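Local coordinates for endo-1,4-beta-xylanase C (Paenibacillus barcinonensis, PDB 4XUR), which hydrolyses internal beta-1,4-xylosidic linkages of xylan as an endoxylanase, the chain here being its second CBM22 module, a xylan-binding domain holding xylotetraose, at residues 64-69 / 140-145; 74-79 / 169-174. All blocks are in the same frame, centred on the assembly; numbering follows the deposited sequence.

Contact 1 of 2, residues 64-69 / 140-145. With XYP (beta-D-xylopyranose), chain D.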
ATOM      1  N   VAL A  64      -5.975  -0.466   1.415  1.00  6.94           N
ATOM      2  CA  VAL A  64      -7.008  -1.320   1.993  1.00  7.69           C
ATOM      3  C   VAL A  64      -7.119  -1.193   3.521  1.00  6.41           C
ATOM      4  O   VAL A  64      -6.109  -1.175   4.245  1.00  6.55           O
ATOM      5  CB  VAL A  64      -6.793  -2.807   1.513  1.00  7.27           C
ATOM      6  CG1 VAL A  64      -5.502  -3.454   2.094  1.00  7.73           C
ATOM      7  CG2 VAL A  64      -8.007  -3.684   1.895  1.00  7.66           C
ATOM      8  N   GLU A  65      -8.350  -1.121   3.988  1.00  6.39           N
ATOM      9  CA  GLU A  65      -8.686  -1.111   5.429  1.00  6.34           C
ATOM     10  C   GLU A  65      -8.313  -2.495   6.004  1.00  6.00           C
ATOM     11  O   GLU A  65      -8.823  -3.538   5.513  1.00  6.05           O
ATOM     12  CB  GLU A  65     -10.165  -0.827   5.638  1.00  6.86           C
ATOM     13  CG  GLU A  65     -10.609  -0.924   7.091  1.00  7.15           C
ATOM     14  CD  GLU A  65     -10.043   0.132   7.987  1.00  6.98           C
ATOM     15  OE1 GLU A  65     -10.429   1.307   7.802  1.00  6.71           O
ATOM     16  OE2 GLU A  65      -9.220  -0.169   8.915  1.00  7.18           O
ATOM     17  N   VAL A  66      -7.491  -2.513   7.041  1.00  5.64           N
ATOM     18  CA  VAL A  66      -7.152  -3.811   7.668  1.00  5.63           C
ATOM     19  C   VAL A  66      -7.447  -3.963   9.178  1.00  5.91           C
ATOM     20  O   VAL A  66      -7.223  -5.032   9.723  1.00  5.82           O
ATOM     21  CB  VAL A  66      -5.692  -4.199   7.401  1.00  5.94           C
ATOM     22  CG1 VAL A  66      -5.462  -4.382   5.853  1.00  6.04           C
ATOM     23  CG2 VAL A  66      -4.735  -3.228   8.061  1.00  6.18           C
ATOM     24  N   LEU A  67      -7.869  -2.905   9.820  1.00  5.44           N
ATOM     25  CA  LEU A  67      -8.202  -2.946  11.278  1.00  5.75           C
ATOM     26  C   LEU A  67      -9.100  -4.167  11.628  1.00  5.31           C
ATOM     27  O   LEU A  67      -8.775  -4.873  12.553  1.00  5.60           O
ATOM     28  CB  LEU A  67      -8.839  -1.704  11.758  1.00  5.88           C
ATOM     29  CG  LEU A  67      -8.890  -1.610  13.293  1.00  5.85           C
ATOM     30  CD1 LEU A  67      -7.508  -1.803  13.960  1.00  5.85           C
ATOM     31  CD2 LEU A  67      -9.430  -0.245  13.679  1.00  6.28           C
ATOM     32  N   PRO A  68     -10.173  -4.431  10.844  1.00  5.94           N
ATOM     33  CA  PRO A  68     -11.044  -5.560  11.213  1.00  6.02           C
ATOM     34  C   PRO A  68     -10.410  -6.915  11.273  1.00  6.38           C
ATOM     35  O   PRO A  68     -10.926  -7.808  11.947  1.00  6.48           O
ATOM     36  CB  PRO A  68     -12.135  -5.511  10.095  1.00  5.72           C
ATOM     37  CG  PRO A  68     -12.062  -4.105   9.546  1.00  6.38           C
ATOM     38  CD  PRO A  68     -10.596  -3.859   9.547  1.00  6.33           C
ATOM     39  N   TYR A  69      -9.276  -7.123  10.588  1.00  5.93           N
ATOM     40  CA  TYR A  69      -8.527  -8.368  10.586  1.00  6.67           C
ATOM     41  C   TYR A  69      -7.660  -8.551  11.863  1.00  5.88           C
ATOM     42  O   TYR A  69      -7.088  -9.639  12.083  1.00  6.20           O
ATOM     43  CB  TYR A  69      -7.649  -8.467   9.377  1.00  6.76           C
ATOM     44  CG  TYR A  69      -8.396  -8.511   8.059  1.00  6.58           C
ATOM     45  CD1 TYR A  69      -8.916  -9.719   7.571  1.00  7.33           C
ATOM     46  CD2 TYR A  69      -8.535  -7.400   7.257  1.00  7.71           C
ATOM     47  CE1 TYR A  69      -9.594  -9.749   6.335  1.00  8.17           C
ATOM     48  CE2 TYR A  69      -9.219  -7.424   6.028  1.00  8.55           C
ATOM     49  CZ  TYR A  69      -9.735  -8.614   5.584  1.00  8.69           C
ATOM     50  OH  TYR A  69     -10.350  -8.600   4.315  1.00  9.19           O
ATOM     51  N   SER A 140     -10.215   3.755  14.990  1.00  8.30           N
ATOM     52  CA  SER A 140     -11.390   3.300  14.251  1.00  8.29           C
ATOM     53  C   SER A 140     -11.136   2.923  12.781  1.00  8.16           C
ATOM     54  O   SER A 140     -12.054   2.387  12.118  1.00  7.83           O
ATOM     55  CB  SER A 140     -12.529   4.318  14.347  1.00  7.89           C
ATOM     56  OG  SER A 140     -12.152   5.584  13.794  1.00  8.96           O
ATOM     57  N   GLY A 141      -9.972   3.218  12.284  1.00  8.40           N
ATOM     58  CA  GLY A 141      -9.445   2.739  10.958  1.00  8.23           C
ATOM     59  C   GLY A 141      -7.945   2.648  10.902  1.00  8.10           C
ATOM     60  O   GLY A 141      -7.229   3.467  11.482  1.00  7.81           O
ATOM     61  N   LEU A 142      -7.442   1.598  10.264  1.00  7.61           N
ATOM     62  CA  LEU A 142      -6.035   1.424  10.061  1.00  8.30           C
ATOM     63  C   LEU A 142      -5.863   0.737   8.701  1.00  8.05           C
ATOM     64  O   LEU A 142      -6.149  -0.455   8.567  1.00  6.98           O
ATOM     65  CB  LEU A 142      -5.430   0.545  11.183  1.00  8.08           C
ATOM     66  CG  LEU A 142      -3.891   0.351  11.252  1.00  8.30           C
ATOM     67  CD1 LEU A 142      -3.416   0.089  12.702  1.00  8.42           C
ATOM     68  CD2 LEU A 142      -3.398  -0.754  10.373  1.00  9.18           C
ATOM     69  N   ARG A 143      -5.368   1.486   7.738  1.00  7.67           N
ATOM     70  CA  ARG A 143      -5.355   1.015   6.342  1.00  7.77           C
ATOM     71  C   ARG A 143      -3.946   1.015   5.865  1.00  7.99           C
ATOM     72  O   ARG A 143      -3.201   2.008   6.005  1.00  7.05           O
ATOM     73  CB  ARG A 143      -6.214   1.942   5.481  1.00  7.45           C
ATOM     74  CG  ARG A 143      -7.615   2.172   5.977  1.00  8.24           C
ATOM     75  CD  ARG A 143      -7.858   3.591   6.442  1.00  8.11           C
ATOM     76  NE  ARG A 143      -9.156   3.756   7.163  1.00  9.08           N
ATOM     77  CZ  ARG A 143      -9.783   4.880   7.400  1.00  9.68           C
ATOM     78  NH1 ARG A 143      -9.331   6.065   7.016  1.00 10.26           N
ATOM     79  NH2 ARG A 143     -10.951   4.827   8.026  1.00 10.04           N
ATOM     80  N   MET A 144      -3.556  -0.100   5.293  1.00  8.27           N
ATOM     81  CA  MET A 144      -2.229  -0.185   4.696  1.00  8.83           C
ATOM     82  C   MET A 144      -2.270   0.369   3.276  1.00  8.96           C
ATOM     83  O   MET A 144      -3.237   0.200   2.583  1.00  9.22           O
ATOM     84  CB  MET A 144      -1.704  -1.585   4.708  1.00 11.02           C
ATOM     85  CG  MET A 144      -2.443  -2.569   3.815  1.00 11.42           C
ATOM     86  SD  MET A 144      -1.602  -4.166   3.871  1.00 15.91           S
ATOM     87  CE  MET A 144      -0.049  -3.716   3.094  1.00 13.17           C
ATOM     88  N   TYR A 145      -1.194   1.028   2.821  1.00  8.51           N
ATOM     89  CA  TYR A 145      -1.143   1.484   1.452  1.00  8.40           C
ATOM     90  C   TYR A 145       0.274   1.593   0.944  1.00  8.42           C
ATOM     91  O   TYR A 145       1.218   1.593   1.771  1.00  8.13           O
ATOM     92  CB  TYR A 145      -1.909   2.819   1.247  1.00  8.61           C
ATOM     93  CG  TYR A 145      -1.367   4.054   1.900  1.00  8.50           C
ATOM     94  CD1 TYR A 145      -1.701   4.337   3.210  1.00  8.25           C
ATOM     95  CD2 TYR A 145      -0.619   5.004   1.179  1.00  8.38           C
ATOM     96  CE1 TYR A 145      -1.254   5.494   3.818  1.00  8.58           C
ATOM     97  CE2 TYR A 145      -0.154   6.171   1.774  1.00  8.37           C
ATOM     98  CZ  TYR A 145      -0.506   6.422   3.084  1.00  8.69           C
ATOM     99  OH  TYR A 145      -0.081   7.584   3.727  1.00  9.51           O
TER
HETATM  100  C1  XYP D   3       0.222  11.835   3.192  1.00 15.51           C
HETATM  101  C2  XYP D   3       1.364  10.951   2.690  1.00 15.36           C
HETATM  102  C3  XYP D   3       2.191  10.379   3.835  1.00 15.41           C
HETATM  103  C4  XYP D   3       2.594  11.517   4.802  1.00 16.28           C
HETATM  104  C5  XYP D   3       1.385  12.373   5.191  1.00 14.96           C
HETATM  105  O2  XYP D   3       0.822   9.850   1.971  1.00 13.13           O
HETATM  106  O3  XYP D   3       3.354   9.753   3.354  1.00 16.47           O
HETATM  107  O4  XYP D   3       3.149  10.887   5.980  1.00 16.45           O
HETATM  108  O5  XYP D   3       0.774  12.904   4.034  1.00 17.65           O
HETATM  109  O   HOH W   1     -12.602   2.656   9.250  1.00 14.66           O
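Val64 and Met144 form an antiparallel hydrogen-bonded pair, exchanging Val64 N to Met144 O at 3.1 Å and Met144 N to Val64 O, the second bond more bent. Glu65 and Arg143 follow as a non-hydrogen-bonded pair, after which 64-69 leaves the sheet and turns into a 3-10 segment. At that exit Leu142 O accepts Val66 N at 2.9 Å and, weakly, Leu67 N. With CG anti to the backbone N (chi1 175°) and the chain bent at chi2, the Glu65 carboxylate folds back over 140-145. In place of a backbone carbonyl from the 64-69 side, Glu65 OE2 receives Leu142 N at 2.8 Å on the syn side, while its anti lone pair takes Leu67 N. Glu65 OE1 accepts Arg143 NE at 2.8 Å in a salt bridge; the nitrogen stands above the carboxylate plane, and the two flat groups are turned 79° apart. A water joins OE1, Ser140 O and Arg143 NH2. With an alanine here, Leu142 N and Arg143 NE would probably lose these acceptors, and Leu67 N would keep just its weak bond to Leu142 O. On the other face, Val64 CG1 lies alongside Met144 CG (3.6 Å); past the strand's end, Val66 CG2 meets Leu142 CD2. Farther along, Tyr145 OH donates to O2 of a xylose unit at 3.0 Å, and Glu147 binds the same sugar. Strand 90-101 flanks 139-147 on its other side, where Ser140 and Gly141 both face Glu100 in a classic beta bulge; Glu98 and Glu100 form salt bridges with Arg143, and Met144 packs on Phe80 of strand 75-83.

Contact 2 of 2, residues 74-79 / 169-174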
ATOM      1  N   SER A  74      -1.961  -5.231  19.538  1.00  9.30           N
ATOM      2  CA  SER A  74      -1.048  -6.292  19.146  1.00 10.11           C
ATOM      3  C   SER A  74       0.029  -5.764  18.245  1.00  9.49           C
ATOM      4  O   SER A  74      -0.072  -4.659  17.735  1.00  9.57           O
ATOM      5  CB  SER A  74      -1.843  -7.429  18.453  1.00  9.51           C
ATOM      6  OG  SER A  74      -2.276  -7.011  17.158  1.00  9.73           O
ATOM      7  N   THR A  75       1.058  -6.608  17.992  1.00  9.18           N
ATOM      8  CA  THR A  75       2.064  -6.335  16.975  1.00  9.38           C
ATOM      9  C   THR A  75       1.883  -7.429  15.865  1.00  9.53           C
ATOM     10  O   THR A  75       1.668  -8.632  16.160  1.00  9.25           O
ATOM     11  CB  THR A  75       3.466  -6.436  17.579  1.00  9.11           C
ATOM     12  OG1 THR A  75       3.569  -5.462  18.617  1.00 10.68           O
ATOM     13  CG2 THR A  75       4.545  -6.203  16.549  1.00  9.46           C
ATOM     14  N   VAL A  76       1.881  -7.001  14.626  1.00  9.19           N
ATOM     15  CA  VAL A  76       1.696  -7.851  13.502  1.00  9.15           C
ATOM     16  C   VAL A  76       2.818  -7.594  12.476  1.00  9.54           C
ATOM     17  O   VAL A  76       3.486  -6.600  12.546  1.00  9.98           O
ATOM     18  CB  VAL A  76       0.278  -7.732  12.900  1.00  8.76           C
ATOM     19  CG1 VAL A  76      -0.772  -8.108  13.909  1.00  9.41           C
ATOM     20  CG2 VAL A  76      -0.021  -6.320  12.385  1.00  8.69           C
ATOM     21  N   HIS A  77       3.023  -8.546  11.554  1.00  9.81           N
ATOM     22  CA  HIS A  77       4.014  -8.374  10.496  1.00 10.09           C
ATOM     23  C   HIS A  77       3.310  -8.172   9.168  1.00 10.13           C
ATOM     24  O   HIS A  77       2.467  -8.985   8.812  1.00 10.08           O
ATOM     25  CB  HIS A  77       4.948  -9.586  10.416  1.00 10.37           C
ATOM     26  CG  HIS A  77       6.175  -9.330   9.599  1.00 10.36           C
ATOM     27  ND1 HIS A  77       7.172  -8.491  10.008  1.00 12.32           N
ATOM     28  CD2 HIS A  77       6.567  -9.830   8.395  1.00 12.13           C
ATOM     29  CE1 HIS A  77       8.139  -8.461   9.093  1.00 11.92           C
ATOM     30  NE2 HIS A  77       7.792  -9.265   8.110  1.00 12.00           N
ATOM     31  N   ILE A  78       3.617  -7.063   8.497  1.00 10.21           N
ATOM     32  CA  ILE A  78       3.051  -6.788   7.174  1.00 10.47           C
ATOM     33  C   ILE A  78       4.119  -6.870   6.113  1.00 10.97           C
ATOM     34  O   ILE A  78       5.225  -6.291   6.242  1.00 10.02           O
ATOM     35  CB  ILE A  78       2.375  -5.415   7.083  1.00 11.16           C
ATOM     36  CG1 ILE A  78       1.320  -5.286   8.145  1.00 12.65           C
ATOM     37  CG2 ILE A  78       1.793  -5.219   5.693  1.00 11.92           C
ATOM     38  CD1 ILE A  78       0.313  -4.141   7.918  1.00 13.04           C
ATOM     39  N   SER A  79       3.759  -7.509   5.037  1.00 11.45           N
ATOM     40  CA  SER A  79       4.618  -7.546   3.813  1.00 11.00           C
ATOM     41  C   SER A  79       3.834  -7.472   2.532  1.00 11.66           C
ATOM     42  O   SER A  79       2.642  -7.733   2.478  1.00 11.54           O
ATOM     43  CB  SER A  79       5.424  -8.825   3.811  1.00 11.76           C
ATOM     44  OG  SER A  79       4.562  -9.983   3.727  1.00 11.75           O
ATOM     45  N   VAL A 169       0.300  -9.539  -0.806  1.00 11.94           N
ATOM     46  CA  VAL A 169       0.193  -8.764   0.433  1.00 12.70           C
ATOM     47  C   VAL A 169      -0.212  -9.751   1.520  1.00 13.79           C
ATOM     48  O   VAL A 169      -1.154 -10.545   1.334  1.00 14.44           O
ATOM     49  CB  VAL A 169      -0.898  -7.689   0.345  1.00 12.76           C
ATOM     50  CG1 VAL A 169      -0.927  -6.921   1.644  1.00 11.76           C
ATOM     51  CG2 VAL A 169      -0.632  -6.728  -0.805  1.00 12.86           C
ATOM     52  N   GLN A 170       0.516  -9.738   2.624  1.00 14.33           N
ATOM     53  CA  GLN A 170       0.258 -10.643   3.703  1.00 13.73           C
ATOM     54  C   GLN A 170       0.445  -9.945   5.026  1.00 13.71           C
ATOM     55  O   GLN A 170       1.367  -9.155   5.200  1.00 12.98           O
ATOM     56  CB  GLN A 170       1.182 -11.845   3.574  1.00 15.07           C
ATOM     57  CG  GLN A 170       0.896 -12.975   4.548  1.00 17.31           C
ATOM     58  CD  GLN A 170       1.657 -14.264   4.172  1.00 19.28           C
ATOM     59  OE1 GLN A 170       1.362 -14.872   3.171  1.00 23.11           O
ATOM     60  NE2 GLN A 170       2.640 -14.659   4.993  1.00 22.10           N
ATOM     61  N   ILE A 171      -0.444 -10.251   5.999  1.00 12.11           N
ATOM     62  CA  ILE A 171      -0.216  -9.841   7.368  1.00 11.96           C
ATOM     63  C   ILE A 171      -0.222 -11.095   8.291  1.00 12.08           C
ATOM     64  O   ILE A 171      -1.048 -11.948   8.123  1.00 11.57           O
ATOM     65  CB  ILE A 171      -1.327  -8.910   7.891  1.00 12.49           C
ATOM     66  CG1 ILE A 171      -1.442  -7.665   6.973  1.00 12.32           C
ATOM     67  CG2 ILE A 171      -1.050  -8.501   9.302  1.00 11.41           C
ATOM     68  CD1 ILE A 171      -2.537  -6.645   7.305  1.00 13.24           C
ATOM     69  N   THR A 172       0.692 -11.184   9.220  1.00 13.14           N
ATOM     70  CA  THR A 172       0.811 -12.343  10.021  1.00 14.86           C
ATOM     71  C   THR A 172       1.004 -11.979  11.469  1.00 14.40           C
ATOM     72  O   THR A 172       1.481 -10.942  11.794  1.00 13.84           O
ATOM     73  CB  THR A 172       1.948 -13.252   9.497  1.00 15.64           C
ATOM     74  OG1 THR A 172       3.128 -12.481   9.385  1.00 16.68           O
ATOM     75  CG2 THR A 172       1.606 -13.827   8.096  1.00 15.41           C
ATOM     76  N   ALA A 173       0.557 -12.896  12.329  1.00 14.34           N
ATOM     77  CA  ALA A 173       0.763 -12.802  13.767  1.00 15.33           C
ATOM     78  C   ALA A 173       2.198 -12.975  14.188  1.00 15.71           C
ATOM     79  O   ALA A 173       2.986 -13.601  13.466  1.00 15.40           O
ATOM     80  CB  ALA A 173      -0.080 -13.917  14.435  1.00 16.21           C
ATOM     81  N   THR A 174       2.528 -12.426  15.345  1.00 18.11           N
ATOM     82  CA  THR A 174       3.874 -12.435  15.913  1.00 18.32           C
ATOM     83  C   THR A 174       3.834 -12.919  17.372  1.00 20.86           C
ATOM     84  O   THR A 174       2.702 -13.063  17.943  1.00 24.64           O
ATOM     85  CB  THR A 174       4.527 -11.034  15.976  1.00 17.70           C
ATOM     86  OG1 THR A 174       3.828 -10.204  16.922  1.00 17.87           O
ATOM     87  CG2 THR A 174       4.532 -10.378  14.609  1.00 20.22           C
TER
HETATM   88  O   HOH W   2       0.181 -10.861  16.627  1.00 16.86           O
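His77 and Thr172 face each other as an antiparallel hydrogen-bonded pair, with His77 N to Thr172 O at 2.9 Å almost straight (176°) and Thr172 N returning to His77 O, both donors in the carbonyl planes. Two residues on, Ser79 and Gln170 repeat the exchange; here Ser79 N reaches Gln170 O nearly head-on to the carbonyl, whereas Gln170 N comes to Ser79 O from a tilt. Between them Ile78 and Ile171 make a non-hydrogen-bonded pair with CA atoms 4.5 Å apart. Their side chains run side by side in the same direction: Ile78 CG1 touches Ile171 CG1 at 3.8 Å, and the two CD1 atoms are equally close. Both place CG1 anti to the carbonyl carbon (chi1 -56° and -57°), which keeps the branches in step. Ile171 CG2 meanwhile reaches CB of Val76 at 3.9 Å.

The CBM22 fold is a beta sandwich, and these two strands are neighbours in one of its antiparallel sheets; Val76, Ile78 and Ile171 point into the interior, His77, Ser79, Gln170 and Thr172 from the other face. On that outer face Thr172 OG1 lies 3.6 Å from His77 CB. The end of the pairing is tied differently: Thr174 OG1 donates to Thr75 O at 2.8 Å from well above the carbonyl plane, and a water that donates to Thr75 O accepts from Thr174 N.

Farther out, both nitrogens of the His77 ring are held by acids of strand 124-131, ND1 by Asp129 and NE2 by Glu127, which fixes the ring's rotation. Ile130 of the same strand backs Val76 and Ile78, while Phe16 of strand 16-18 packs against Ile171 and Val169.

Contact 1 lies in the four-stranded sheet and contact 2 in the six-stranded one, their centres about 12 Å apart, so together they sample both layers of the sandwich. The layers meet between them: Met144 CE rests on Ile78 CG2 at 3.5 Å, Met144 SD on Val169 CG1, and Val66 CG1 on Ile171 CD1. Along the chain the segments alternate, 64-69, 74-79, 140-145, 169-174. Strand 63-65 leads into 75-83 and strand 139-147 into 164-173, each a passage from one sheet to the other. The arrangement joins the xylose-binding layer, through Tyr145, to the layer whose strand 164-173 supplies the calcium ligand Asp167.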